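Local coordinates for protein tryptophan--tRNA ligase (PDB 3A04) that attaches L-tryptophan to its cognate tRNA at the expense of ATP, as a class I aminoacyl-tRNA synthetase carrying an iron-sulfur cluster, at residues Pro262-Ile266 and Asn277-Arg281; Ala282-Arg287 and Val299-Val305; Ala290-Arg294 and Cys327-Leu333; Val305-Asp309 and Val320-Tyr324. One frame throughout, in Å; residues are numbered along the deposited sequence.

In the fold
Running from the N terminus, the four contacts follow the 'KMSKS' region at Lys256-Ser260. Contact 1 comes first, folding the loop 262-266 back onto the end of helix 272-280, and it is complete before contact 2 begins at the very next residue. Contact 2 joins the loop 282-287 to the start of helix 304-313. Contact 3 crosses it, because 290-294 lies between the two segments of contact 2 while its partner 327-333 comes after both. Contact 4 pairs helices 304-313 and 317-328 within the span that contact 3 bridges, and shares Val305 with contact 2. Contacts 2 and 3 both touch the iron-sulfur cluster.

Contact 1 of 4, residues Pro262-Ile266 and Asn277-Arg281; sequences PDSTI and NKLFR
The amino group of Lys278 reaches two backbone carbonyls of the loop 262-266. Its NZ donates to Thr265 O at 3.0 Å, lying in the carbonyl plane with a C=O...N angle of 155°. A second, weak bond joins NZ to Pro262 O, also at 3.0 Å. The chain gets there because CG sits beside the backbone N (chi1 -66°) and every later torsion is extended, which carries the ammonium the full length of the side chain. Outside the two segments, Asp270 adds a salt bridge to the same nitrogen. A water bridges Asp263 O and Lys278 O, though its distance to the first is suspiciously short. Asp263 reaches the stem of the lysine from the other end of the loop, its OD1 3.8 Å from Lys278 CG, but OD1 and NZ stay 5.3 Å apart, so the pair forms no salt bridge. A methionine at Lys278 would probably leave Thr265 O and the carboxylate of Asp270 without the ammonium they share.

Apolar packing is supplied by Ile266, which lays its CD1 against Lys278 CB at 3.7 Å, the two side chains running antiparallel alongside each other.

Thr265 OG1 is hydrogen-bonded to Ser258 O of the 'KMSKS' region. The chemistry thus implies that one buried ammonium, solvated by carbonyl oxygens and probably neutralised by Asp270, ties the chain just after that motif to helix 272-280.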
loop_
_atom_site.group_PDB
_atom_site.type_symbol
_atom_site.label_atom_id
_atom_site.label_comp_id
_atom_site.label_asym_id
_atom_site.label_seq_id
_atom_site.Cartn_x
_atom_site.Cartn_y
_atom_site.Cartn_z
ATOM N N PRO A 262 -7.264 32.772 -2.100
ATOM C CA PRO A 262 -8.444 32.787 -1.316
ATOM C C PRO A 262 -9.431 33.826 -1.808
ATOM O O PRO A 262 -10.627 33.631 -1.664
ATOM C CB PRO A 262 -7.933 33.139 0.089
ATOM C CG PRO A 262 -6.507 33.041 0.039
ATOM C CD PRO A 262 -6.140 33.357 -1.360
ATOM N N ASP A 263 -8.929 34.866 -2.458
ATOM C CA ASP A 263 -9.771 35.907 -3.014
ATOM C C ASP A 263 -10.638 35.539 -4.159
ATOM O O ASP A 263 -11.662 36.177 -4.359
ATOM C CB ASP A 263 -8.953 37.109 -3.445
ATOM C CG ASP A 263 -9.263 38.284 -2.620
ATOM O OD1 ASP A 263 -10.173 38.108 -1.770
ATOM O OD2 ASP A 263 -8.589 39.345 -2.793
ATOM N N SER A 264 -10.239 34.546 -4.929
ATOM C CA SER A 264 -11.024 34.122 -6.037
ATOM C C SER A 264 -11.864 32.881 -5.796
ATOM O O SER A 264 -12.419 32.299 -6.741
ATOM C CB SER A 264 -10.137 33.967 -7.258
ATOM O OG SER A 264 -9.562 35.237 -7.540
ATOM N N THR A 265 -11.976 32.522 -4.510
ATOM C CA THR A 265 -12.882 31.480 -4.069
ATOM C C THR A 265 -13.676 31.982 -2.843
ATOM O O THR A 265 -13.072 32.319 -1.827
ATOM C CB THR A 265 -12.078 30.152 -3.680
ATOM O OG1 THR A 265 -11.043 30.499 -2.751
ATOM C CG2 THR A 265 -11.277 29.663 -4.893
ATOM N N ILE A 266 -14.990 31.916 -2.920
ATOM C CA ILE A 266 -15.839 32.016 -1.723
ATOM C C ILE A 266 -15.847 30.742 -0.893
ATOM O O ILE A 266 -16.198 29.672 -1.391
ATOM C CB ILE A 266 -17.310 32.246 -2.076
ATOM C CG1 ILE A 266 -17.464 33.327 -3.175
ATOM C CG2 ILE A 266 -18.178 32.356 -0.744
ATOM C CD1 ILE A 266 -17.232 34.722 -2.797
ATOM N N ASN A 277 -17.450 41.081 -0.263
ATOM C CA ASN A 277 -16.363 41.776 -0.894
ATOM C C ASN A 277 -15.651 40.965 -1.953
ATOM O O ASN A 277 -15.269 41.480 -2.986
ATOM C CB ASN A 277 -15.348 42.195 0.172
ATOM C CG ASN A 277 -15.858 43.357 1.031
ATOM O OD1 ASN A 277 -16.785 44.070 0.644
ATOM N ND2 ASN A 277 -15.276 43.515 2.214
ATOM N N LYS A 278 -15.449 39.674 -1.689
ATOM C CA LYS A 278 -14.890 38.820 -2.734
ATOM C C LYS A 278 -15.781 38.825 -3.949
ATOM O O LYS A 278 -15.290 38.874 -5.099
ATOM C CB LYS A 278 -14.760 37.367 -2.222
ATOM C CG LYS A 278 -13.768 37.214 -1.127
ATOM C CD LYS A 278 -13.604 35.672 -0.803
ATOM C CE LYS A 278 -12.423 35.442 0.144
ATOM N NZ LYS A 278 -12.548 34.006 0.649
ATOM N N LEU A 279 -17.092 38.702 -3.738
ATOM C CA LEU A 279 -17.978 38.744 -4.911
ATOM C C LEU A 279 -17.863 40.089 -5.659
ATOM O O LEU A 279 -17.879 40.157 -6.917
ATOM C CB LEU A 279 -19.456 38.536 -4.484
ATOM C CG LEU A 279 -20.493 38.321 -5.612
ATOM C CD1 LEU A 279 -20.126 37.110 -6.465
ATOM C CD2 LEU A 279 -21.843 37.929 -5.004
ATOM N N PHE A 280 -17.801 41.185 -4.895
ATOM C CA PHE A 280 -17.764 42.491 -5.568
ATOM C C PHE A 280 -16.449 42.800 -6.301
ATOM O O PHE A 280 -16.404 43.603 -7.240
ATOM C CB PHE A 280 -18.172 43.643 -4.618
ATOM C CG PHE A 280 -19.662 43.921 -4.674
ATOM C CD1 PHE A 280 -20.547 43.097 -4.004
ATOM C CD2 PHE A 280 -20.167 44.968 -5.422
ATOM C CE1 PHE A 280 -21.972 43.311 -4.044
ATOM C CE2 PHE A 280 -21.587 45.211 -5.479
ATOM C CZ PHE A 280 -22.471 44.375 -4.767
ATOM N N ARG A 281 -15.416 42.085 -5.921
ATOM C CA ARG A 281 -14.161 42.152 -6.619
ATOM C C ARG A 281 -14.019 41.223 -7.781
ATOM O O ARG A 281 -12.983 41.254 -8.436
ATOM C CB ARG A 281 -13.024 41.884 -5.615
ATOM C CG ARG A 281 -12.849 43.131 -4.792
ATOM C CD ARG A 281 -12.055 42.862 -3.552
ATOM N NE ARG A 281 -12.253 43.998 -2.661
ATOM C CZ ARG A 281 -12.039 43.946 -1.347
ATOM N NH1 ARG A 281 -11.612 42.806 -0.790
ATOM N NH2 ARG A 281 -12.260 45.024 -0.600
HETATM O O HOH W 1 -12.657 38.051 -5.695
#

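Contact 2 of 4, residues Ala282-Arg287 and Val299-Val305; sequences ALTGGR and VPEVCSV. With SF4 (iron/sulfur cluster), chain B.
Leu283 O is gripped twice by Ser304. The hydroxyl OG donates to it at 2.8 Å, in the carbonyl plane and on a lone pair, while the backbone N of Ser304 donates at 3.0 Å from a position tilted 20° out of that plane. Leu252 O is a second, competing acceptor for the same hydroxyl. At the other end of the contact, Val299 N donates to Gly285 O at 2.9 Å. Between these anchors lies one wall of the iron-sulfur cluster site: Cys303, the N-cap residue of helix 304-313, binds iron FE4 through SG at 2.4 Å, its SG held anti to its own N (chi1 175°). Cys327, Cys334 and Cys337 also line this pocket. Thr284 forms an ST turn, OG1 accepting from Gly286 N at 3.0 Å, and sets CG2 3.8 Å from sulfide S2, alongside Val305 CG2. Replacing it with a glycine would probably leave Gly286 N without its acceptor and open a gap beside S2 and Val305. Gly285 lies so close to Val299 O, with CA 3.4 Å from that oxygen, that a side chain would collide with it. Farther out, Val299 CG2 sits over one face of the Arg287 guanidinium, whose NE is hydrogen-bonded to Gly297 O.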
loop_
_atom_site.group_PDB
_atom_site.type_symbol
_atom_site.label_atom_id
_atom_site.label_comp_id
_atom_site.label_asym_id
_atom_site.label_seq_id
_atom_site.Cartn_x
_atom_site.Cartn_y
_atom_site.Cartn_z
ATOM N N ALA A 282 -15.015 40.356 -8.025
ATOM C CA ALA A 282 -14.917 39.366 -9.135
ATOM C C ALA A 282 -14.734 40.017 -10.519
ATOM O O ALA A 282 -15.361 41.049 -10.824
ATOM C CB ALA A 282 -16.174 38.454 -9.204
ATOM N N LEU A 283 -13.951 39.364 -11.378
ATOM C CA LEU A 283 -13.920 39.736 -12.800
ATOM C C LEU A 283 -15.248 39.481 -13.541
ATOM O O LEU A 283 -15.909 38.417 -13.384
ATOM C CB LEU A 283 -12.751 39.026 -13.511
ATOM C CG LEU A 283 -11.389 39.253 -12.825
ATOM C CD1 LEU A 283 -10.182 38.716 -13.625
ATOM C CD2 LEU A 283 -11.160 40.711 -12.458
ATOM N N THR A 284 -15.646 40.464 -14.332
ATOM C CA THR A 284 -16.877 40.372 -15.099
ATOM C C THR A 284 -16.588 40.506 -16.590
ATOM O O THR A 284 -15.457 40.782 -16.990
ATOM C CB THR A 284 -17.822 41.554 -14.733
ATOM O OG1 THR A 284 -17.213 42.792 -15.172
ATOM C CG2 THR A 284 -18.034 41.594 -13.254
ATOM N N GLY A 285 -17.601 40.279 -17.404
ATOM C CA GLY A 285 -17.560 40.711 -18.805
ATOM C C GLY A 285 -18.079 42.133 -19.019
ATOM O O GLY A 285 -18.704 42.388 -20.019
ATOM N N GLY A 286 -17.887 43.025 -18.047
ATOM C CA GLY A 286 -18.364 44.423 -18.115
ATOM C C GLY A 286 -17.434 45.266 -19.002
ATOM O O GLY A 286 -16.433 44.749 -19.546
ATOM N N ARG A 287 -17.761 46.551 -19.201
ATOM C CA ARG A 287 -17.003 47.362 -20.175
ATOM C C ARG A 287 -16.435 48.558 -19.479
ATOM O O ARG A 287 -16.610 48.723 -18.246
ATOM C CB ARG A 287 -17.842 47.789 -21.398
ATOM C CG ARG A 287 -18.714 46.729 -22.090
ATOM C CD ARG A 287 -18.138 45.998 -23.359
ATOM N NE ARG A 287 -19.252 45.219 -23.943
ATOM C CZ ARG A 287 -19.211 44.357 -24.974
ATOM N NH1 ARG A 287 -18.082 44.095 -25.638
ATOM N NH2 ARG A 287 -20.336 43.728 -25.344
ATOM N N VAL A 299 -20.621 40.779 -21.553
ATOM C CA VAL A 299 -20.202 39.512 -22.082
ATOM C C VAL A 299 -20.273 38.431 -20.956
ATOM O O VAL A 299 -19.285 38.187 -20.253
ATOM C CB VAL A 299 -18.785 39.646 -22.760
ATOM C CG1 VAL A 299 -18.316 38.302 -23.436
ATOM C CG2 VAL A 299 -18.779 40.863 -23.792
ATOM N N PRO A 300 -21.469 37.821 -20.774
ATOM C CA PRO A 300 -21.655 36.797 -19.711
ATOM C C PRO A 300 -20.757 35.552 -19.873
ATOM O O PRO A 300 -20.322 34.984 -18.874
ATOM C CB PRO A 300 -23.158 36.417 -19.834
ATOM C CG PRO A 300 -23.836 37.683 -20.409
ATOM C CD PRO A 300 -22.762 38.200 -21.411
ATOM N N GLU A 301 -20.495 35.154 -21.122
ATOM C CA GLU A 301 -19.577 34.038 -21.477
ATOM C C GLU A 301 -18.210 34.096 -20.753
ATOM O O GLU A 301 -17.612 33.064 -20.475
ATOM C CB GLU A 301 -19.359 33.970 -23.010
ATOM C CG GLU A 301 -20.572 33.482 -23.821
ATOM C CD GLU A 301 -21.716 34.530 -23.999
ATOM O OE1 GLU A 301 -21.533 35.729 -23.686
ATOM O OE2 GLU A 301 -22.816 34.143 -24.486
ATOM N N VAL A 302 -17.737 35.297 -20.415
ATOM C CA VAL A 302 -16.445 35.467 -19.709
ATOM C C VAL A 302 -16.560 36.044 -18.288
ATOM O O VAL A 302 -15.559 36.536 -17.708
ATOM C CB VAL A 302 -15.433 36.293 -20.584
ATOM C CG1 VAL A 302 -15.354 35.665 -21.975
ATOM C CG2 VAL A 302 -15.914 37.715 -20.713
ATOM N N CYS A 303 -17.770 36.003 -17.721
ATOM C CA CYS A 303 -18.034 36.757 -16.493
ATOM C C CYS A 303 -18.149 35.743 -15.363
ATOM O O CYS A 303 -18.969 34.804 -15.423
ATOM C CB CYS A 303 -19.380 37.487 -16.607
ATOM S SG CYS A 303 -19.766 38.281 -15.104
ATOM N N SER A 304 -17.345 35.932 -14.338
ATOM C CA SER A 304 -17.364 34.974 -13.207
ATOM C C SER A 304 -18.600 35.211 -12.284
ATOM O O SER A 304 -18.976 34.353 -11.504
ATOM C CB SER A 304 -16.037 35.095 -12.459
ATOM O OG SER A 304 -16.065 36.258 -11.678
ATOM N N VAL A 305 -19.264 36.373 -12.401
ATOM C CA VAL A 305 -20.512 36.606 -11.636
ATOM C C VAL A 305 -21.636 35.791 -12.254
ATOM O O VAL A 305 -22.370 35.048 -11.563
ATOM C CB VAL A 305 -20.900 38.107 -11.643
ATOM C CG1 VAL A 305 -22.320 38.289 -10.951
ATOM C CG2 VAL A 305 -19.799 38.938 -10.942
HETATM FE FE1 SF4 B . -23.719 40.776 -14.806
HETATM FE FE2 SF4 B . -23.212 41.051 -17.490
HETATM FE FE3 SF4 B . -21.755 42.469 -15.642
HETATM FE FE4 SF4 B . -21.499 39.746 -15.729
HETATM S S1 SF4 B . -20.970 41.307 -17.453
HETATM S S2 SF4 B . -21.694 41.005 -13.855
HETATM S S3 SF4 B . -23.538 39.052 -16.303
HETATM S S4 SF4 B . -24.015 42.720 -16.135
#

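Contact 3 of 4, residues Ala290-Arg294 and Cys327-Leu333; sequences AEEQR and CRLGKIL. With SF4 (iron/sulfur cluster), chain B.
The iron-sulfur cluster site is built here from helix 290-296 and the turn that ends helix 317-328, and Gln293 joins the two. Cys327, in the last turn of the latter helix, binds iron FE2 by SG at 2.2 Å. Three residues farther on, the helix has ended in a Schellman motif at Gly330, whose phi is positive. Gly330 CA lies against helix 290-296, 3.6 Å from Arg294 O in a CA-H...O contact, and a beta carbon there would collide with that oxygen.

The Gln293 amide fixes the next part of the turn. Its NE2 donates to Ile332 O at 3.0 Å, almost straight along the C=O axis, and the carbonyl lies close to the amide plane. With CG anti to the backbone N (chi1 171°) and a bend at chi2, the amide also comes beside the cluster, NE2 being 3.8 Å from sulfide S4. Ile332 CG2 meets the same sulfide at 3.7 Å.

Leu333, the N-cap residue of helix 334-364, supplies most of the apolar packing. Its CD2 presses on Gln293 CG, its CD1 meets Ala290 CB at 3.7 Å, and its branch lies over one face of the Arg294 guanidinium, with CD1 3.5 Å from NH1.

An amide hydrogen-bonded to Ile332 O and set close to S4 would be expected to put some positive polarity near the cluster, while its bond holds the turn after Cys327 to helix 290-296.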
loop_
_atom_site.group_PDB
_atom_site.type_symbol
_atom_site.label_atom_id
_atom_site.label_comp_id
_atom_site.label_asym_id
_atom_site.label_seq_id
_atom_site.Cartn_x
_atom_site.Cartn_y
_atom_site.Cartn_z
ATOM N N ALA A 290 -20.223 52.727 -17.406
ATOM C CA ALA A 290 -21.691 52.648 -17.417
ATOM C C ALA A 290 -22.180 52.943 -18.825
ATOM O O ALA A 290 -22.934 52.174 -19.426
ATOM C CB ALA A 290 -22.281 53.648 -16.411
ATOM N N GLU A 291 -21.683 54.058 -19.348
ATOM C CA GLU A 291 -22.008 54.571 -20.680
ATOM C C GLU A 291 -21.840 53.528 -21.820
ATOM O O GLU A 291 -22.786 53.265 -22.575
ATOM C CB GLU A 291 -21.179 55.859 -20.896
ATOM C CG GLU A 291 -21.751 56.834 -21.901
ATOM C CD GLU A 291 -21.208 56.615 -23.328
ATOM O OE1 GLU A 291 -20.352 55.720 -23.525
ATOM O OE2 GLU A 291 -21.635 57.356 -24.256
ATOM N N GLU A 292 -20.654 52.928 -21.928
ATOM C CA GLU A 292 -20.346 51.954 -23.005
ATOM C C GLU A 292 -21.102 50.597 -22.831
ATOM O O GLU A 292 -21.476 49.920 -23.821
ATOM C CB GLU A 292 -18.803 51.760 -23.091
ATOM C CG GLU A 292 -18.165 51.747 -24.528
ATOM C CD GLU A 292 -18.380 50.432 -25.333
ATOM O OE1 GLU A 292 -18.088 49.323 -24.810
ATOM O OE2 GLU A 292 -18.813 50.511 -26.521
ATOM N N GLN A 293 -21.323 50.209 -21.564
ATOM C CA GLN A 293 -22.093 49.008 -21.234
ATOM C C GLN A 293 -23.526 49.132 -21.752
ATOM O O GLN A 293 -24.050 48.191 -22.343
ATOM C CB GLN A 293 -22.063 48.737 -19.723
ATOM C CG GLN A 293 -23.020 47.599 -19.207
ATOM C CD GLN A 293 -22.444 46.177 -19.265
ATOM O OE1 GLN A 293 -21.281 45.970 -19.633
ATOM N NE2 GLN A 293 -23.273 45.192 -18.908
ATOM N N ARG A 294 -24.157 50.292 -21.563
ATOM C CA ARG A 294 -25.543 50.448 -22.051
ATOM C C ARG A 294 -25.754 50.267 -23.537
ATOM O O ARG A 294 -26.733 49.637 -23.945
ATOM C CB ARG A 294 -26.207 51.725 -21.559
ATOM C CG ARG A 294 -27.314 51.416 -20.580
ATOM C CD ARG A 294 -27.136 52.276 -19.394
ATOM N NE ARG A 294 -27.790 51.734 -18.209
ATOM C CZ ARG A 294 -27.559 52.198 -16.979
ATOM N NH1 ARG A 294 -26.685 53.205 -16.807
ATOM N NH2 ARG A 294 -28.202 51.675 -15.928
ATOM N N CYS A 327 -28.134 41.502 -19.516
ATOM C CA CYS A 327 -26.748 41.870 -19.770
ATOM C C CYS A 327 -26.430 41.930 -21.279
ATOM O O CYS A 327 -25.695 42.807 -21.720
ATOM C CB CYS A 327 -25.801 40.869 -19.112
ATOM S SG CYS A 327 -24.092 41.156 -19.537
ATOM N N ARG A 328 -26.945 40.982 -22.054
ATOM C CA ARG A 328 -26.678 40.974 -23.501
ATOM C C ARG A 328 -27.529 41.994 -24.283
ATOM O O ARG A 328 -27.263 42.232 -25.461
ATOM C CB ARG A 328 -26.884 39.594 -24.104
ATOM C CG ARG A 328 -25.765 38.632 -23.766
ATOM C CD ARG A 328 -25.568 37.641 -24.875
ATOM N NE ARG A 328 -25.136 38.285 -26.112
ATOM C CZ ARG A 328 -25.232 37.736 -27.323
ATOM N NH1 ARG A 328 -25.749 36.515 -27.478
ATOM N NH2 ARG A 328 -24.805 38.426 -28.383
ATOM N N LEU A 329 -28.528 42.584 -23.619
ATOM C CA LEU A 329 -29.354 43.629 -24.229
ATOM C C LEU A 329 -28.974 45.053 -23.826
ATOM O O LEU A 329 -29.582 46.004 -24.296
ATOM C CB LEU A 329 -30.838 43.371 -23.936
ATOM C CG LEU A 329 -31.681 42.798 -25.060
ATOM C CD1 LEU A 329 -30.848 41.907 -26.000
ATOM C CD2 LEU A 329 -32.899 42.086 -24.511
ATOM N N GLY A 330 -27.974 45.213 -22.970
ATOM C CA GLY A 330 -27.659 46.538 -22.419
ATOM C C GLY A 330 -28.508 47.025 -21.242
ATOM O O GLY A 330 -28.422 48.208 -20.836
ATOM N N LYS A 331 -29.299 46.134 -20.650
ATOM C CA LYS A 331 -30.266 46.541 -19.597
ATOM C C LYS A 331 -29.752 46.507 -18.144
ATOM O O LYS A 331 -30.489 46.847 -17.216
ATOM C CB LYS A 331 -31.581 45.723 -19.712
ATOM C CG LYS A 331 -32.445 45.992 -20.946
ATOM C CD LYS A 331 -33.099 44.681 -21.453
ATOM C CE LYS A 331 -34.350 44.936 -22.345
ATOM N NZ LYS A 331 -35.587 45.250 -21.515
ATOM N N ILE A 332 -28.505 46.086 -17.935
ATOM C CA ILE A 332 -28.027 45.908 -16.592
ATOM C C ILE A 332 -26.539 46.213 -16.507
ATOM O O ILE A 332 -25.782 45.841 -17.395
ATOM C CB ILE A 332 -28.380 44.444 -16.038
ATOM C CG1 ILE A 332 -28.155 44.352 -14.521
ATOM C CG2 ILE A 332 -27.594 43.323 -16.779
ATOM C CD1 ILE A 332 -28.490 42.974 -13.962
ATOM N N LEU A 333 -26.144 46.894 -15.437
ATOM C CA LEU A 333 -24.748 47.173 -15.147
ATOM C C LEU A 333 -24.209 46.173 -14.108
ATOM O O LEU A 333 -24.981 45.615 -13.315
ATOM C CB LEU A 333 -24.597 48.610 -14.627
ATOM C CG LEU A 333 -25.061 49.775 -15.551
ATOM C CD1 LEU A 333 -24.624 51.130 -14.961
ATOM C CD2 LEU A 333 -24.580 49.603 -16.975
HETATM FE FE1 SF4 B . -23.719 40.776 -14.806
HETATM FE FE2 SF4 B . -23.212 41.051 -17.490
HETATM FE FE3 SF4 B . -21.755 42.469 -15.642
HETATM FE FE4 SF4 B . -21.499 39.746 -15.729
HETATM S S1 SF4 B . -20.970 41.307 -17.453
HETATM S S2 SF4 B . -21.694 41.005 -13.855
HETATM S S3 SF4 B . -23.538 39.052 -16.303
HETATM S S4 SF4 B . -24.015 42.720 -16.135
#

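Contact 4 of 4, residues Val305-Asp309 and Val320-Tyr324; sequences VYHMD and VKHIY. With CD (cadmium ion), chain D.
Tyr306 is the bump of this contact, its ring lodged among Val320, Ile323 and Tyr324 of the facing helix. CG stands anti to the backbone N (chi1 179°), which swings the ring across to that helix. At one side of the ring, CE1 touches Val320 CG2 at 3.7 Å, the two side chains meeting nearly perpendicular. Ile323 CG2 sits near the ring plane at the edge, 4.0 Å from CD1. Farther along, Tyr306 OH passes 3.7 Å from Tyr324 CB, and the hydroxyl itself is hydrogen-bonded to Pro8 O. The two tyrosine rings meet obliquely, their centroids 5.7 Å apart and their planes at 48°.

This is an antiparallel helix pair, joined by a short connection: helices 304-313 and 317-328 run with their axes 10.5 Å apart over these segments, at 163° between directions. About a turn on from Tyr306, Val320 CG2, held anti to its own N, enters the hollow between the Tyr306 ring and Asp309 CB, which it meets at 3.8 Å. Ile323 CG1 lies 4.1 Å from Asp309 OD2.

Away from the tyrosine pair, His307, whose side chain makes no contact with 320-324, binds a cadmium ion through NE2 at 2.5 Å together with two waters, while its ND1 is hydrogen-bonded to Cys303 O.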
loop_
_atom_site.group_PDB
_atom_site.type_symbol
_atom_site.label_atom_id
_atom_site.label_comp_id
_atom_site.label_asym_id
_atom_site.label_seq_id
_atom_site.Cartn_x
_atom_site.Cartn_y
_atom_site.Cartn_z
ATOM N N VAL A 305 -19.264 36.373 -12.401
ATOM C CA VAL A 305 -20.512 36.606 -11.636
ATOM C C VAL A 305 -21.636 35.791 -12.254
ATOM O O VAL A 305 -22.370 35.048 -11.563
ATOM C CB VAL A 305 -20.900 38.107 -11.643
ATOM C CG1 VAL A 305 -22.320 38.289 -10.951
ATOM C CG2 VAL A 305 -19.799 38.938 -10.942
ATOM N N TYR A 306 -21.717 35.870 -13.573
ATOM C CA TYR A 306 -22.696 35.124 -14.314
ATOM C C TYR A 306 -22.478 33.617 -14.109
ATOM O O TYR A 306 -23.437 32.858 -13.947
ATOM C CB TYR A 306 -22.647 35.475 -15.825
ATOM C CG TYR A 306 -23.653 34.664 -16.612
ATOM C CD1 TYR A 306 -25.041 34.891 -16.454
ATOM C CD2 TYR A 306 -23.249 33.593 -17.432
ATOM C CE1 TYR A 306 -26.014 34.060 -17.144
ATOM C CE2 TYR A 306 -24.210 32.768 -18.117
ATOM C CZ TYR A 306 -25.577 33.024 -17.971
ATOM O OH TYR A 306 -26.505 32.250 -18.664
ATOM N N HIS A 307 -21.223 33.163 -14.121
ATOM C CA HIS A 307 -21.002 31.727 -13.799
ATOM C C HIS A 307 -21.362 31.333 -12.365
ATOM O O HIS A 307 -21.836 30.254 -12.145
ATOM C CB HIS A 307 -19.577 31.333 -14.190
ATOM C CG HIS A 307 -19.406 31.259 -15.658
ATOM N ND1 HIS A 307 -19.059 32.361 -16.419
ATOM C CD2 HIS A 307 -19.635 30.245 -16.539
ATOM C CE1 HIS A 307 -18.993 32.003 -17.698
ATOM N NE2 HIS A 307 -19.357 30.736 -17.793
ATOM N N MET A 308 -21.170 32.213 -11.389
ATOM C CA MET A 308 -21.688 31.936 -10.048
ATOM C C MET A 308 -23.227 31.764 -10.108
ATOM O O MET A 308 -23.788 30.887 -9.471
ATOM C CB MET A 308 -21.392 33.125 -9.097
ATOM C CG MET A 308 -19.987 33.088 -8.471
ATOM S SD MET A 308 -19.731 31.730 -7.289
ATOM C CE MET A 308 -20.727 32.123 -5.852
ATOM N N ASP A 309 -23.933 32.657 -10.816
ATOM C CA ASP A 309 -25.408 32.472 -10.987
ATOM C C ASP A 309 -25.758 31.166 -11.674
ATOM O O ASP A 309 -26.642 30.446 -11.266
ATOM C CB ASP A 309 -25.975 33.635 -11.861
ATOM C CG ASP A 309 -26.001 34.963 -11.112
ATOM O OD1 ASP A 309 -26.023 34.941 -9.877
ATOM O OD2 ASP A 309 -25.966 36.015 -11.762
ATOM N N VAL A 320 -31.921 32.928 -14.380
ATOM C CA VAL A 320 -30.574 33.093 -14.898
ATOM C C VAL A 320 -30.585 33.480 -16.389
ATOM O O VAL A 320 -29.760 34.290 -16.820
ATOM C CB VAL A 320 -29.646 31.867 -14.526
ATOM C CG1 VAL A 320 -30.019 30.655 -15.319
ATOM C CG2 VAL A 320 -28.178 32.250 -14.696
ATOM N N LYS A 321 -31.545 32.949 -17.171
ATOM C CA LYS A 321 -31.780 33.477 -18.557
ATOM C C LYS A 321 -32.018 35.001 -18.601
ATOM O O LYS A 321 -31.470 35.722 -19.437
ATOM C CB LYS A 321 -32.970 32.768 -19.245
ATOM C CG LYS A 321 -32.843 31.235 -19.411
ATOM C CD LYS A 321 -33.959 30.610 -20.351
ATOM C CE LYS A 321 -35.358 30.417 -19.671
ATOM N NZ LYS A 321 -36.432 31.502 -19.934
ATOM N N HIS A 322 -32.796 35.506 -17.650
ATOM C CA HIS A 322 -33.071 36.928 -17.608
ATOM C C HIS A 322 -31.815 37.693 -17.329
ATOM O O HIS A 322 -31.590 38.766 -17.919
ATOM C CB HIS A 322 -34.111 37.244 -16.538
ATOM C CG HIS A 322 -34.451 38.707 -16.444
ATOM N ND1 HIS A 322 -35.383 39.319 -17.269
ATOM C CD2 HIS A 322 -33.997 39.673 -15.603
ATOM C CE1 HIS A 322 -35.483 40.598 -16.938
ATOM N NE2 HIS A 322 -34.657 40.836 -15.930
ATOM N N ILE A 323 -30.939 37.170 -16.454
ATOM C CA ILE A 323 -29.680 37.874 -16.287
ATOM C C ILE A 323 -28.907 37.931 -17.608
ATOM O O ILE A 323 -28.327 38.964 -17.942
ATOM C CB ILE A 323 -28.714 37.258 -15.198
ATOM C CG1 ILE A 323 -29.280 37.416 -13.779
ATOM C CG2 ILE A 323 -27.320 37.958 -15.310
ATOM C CD1 ILE A 323 -29.647 38.872 -13.375
ATOM N N TYR A 324 -28.828 36.790 -18.302
ATOM C CA TYR A 324 -28.047 36.704 -19.531
ATOM C C TYR A 324 -28.587 37.703 -20.595
ATOM O O TYR A 324 -27.827 38.472 -21.196
ATOM C CB TYR A 324 -28.119 35.269 -20.074
ATOM C CG TYR A 324 -27.352 35.058 -21.345
ATOM C CD1 TYR A 324 -25.979 34.817 -21.301
ATOM C CD2 TYR A 324 -27.988 35.092 -22.600
ATOM C CE1 TYR A 324 -25.230 34.599 -22.443
ATOM C CE2 TYR A 324 -27.245 34.876 -23.783
ATOM C CZ TYR A 324 -25.860 34.636 -23.692
ATOM O OH TYR A 324 -25.079 34.444 -24.805
HETATM CD CD CD D . -19.263 29.048 -19.606
HETATM O O HOH W 2 -17.409 28.551 -18.986
HETATM O O HOH W 3 -20.754 27.135 -18.567
#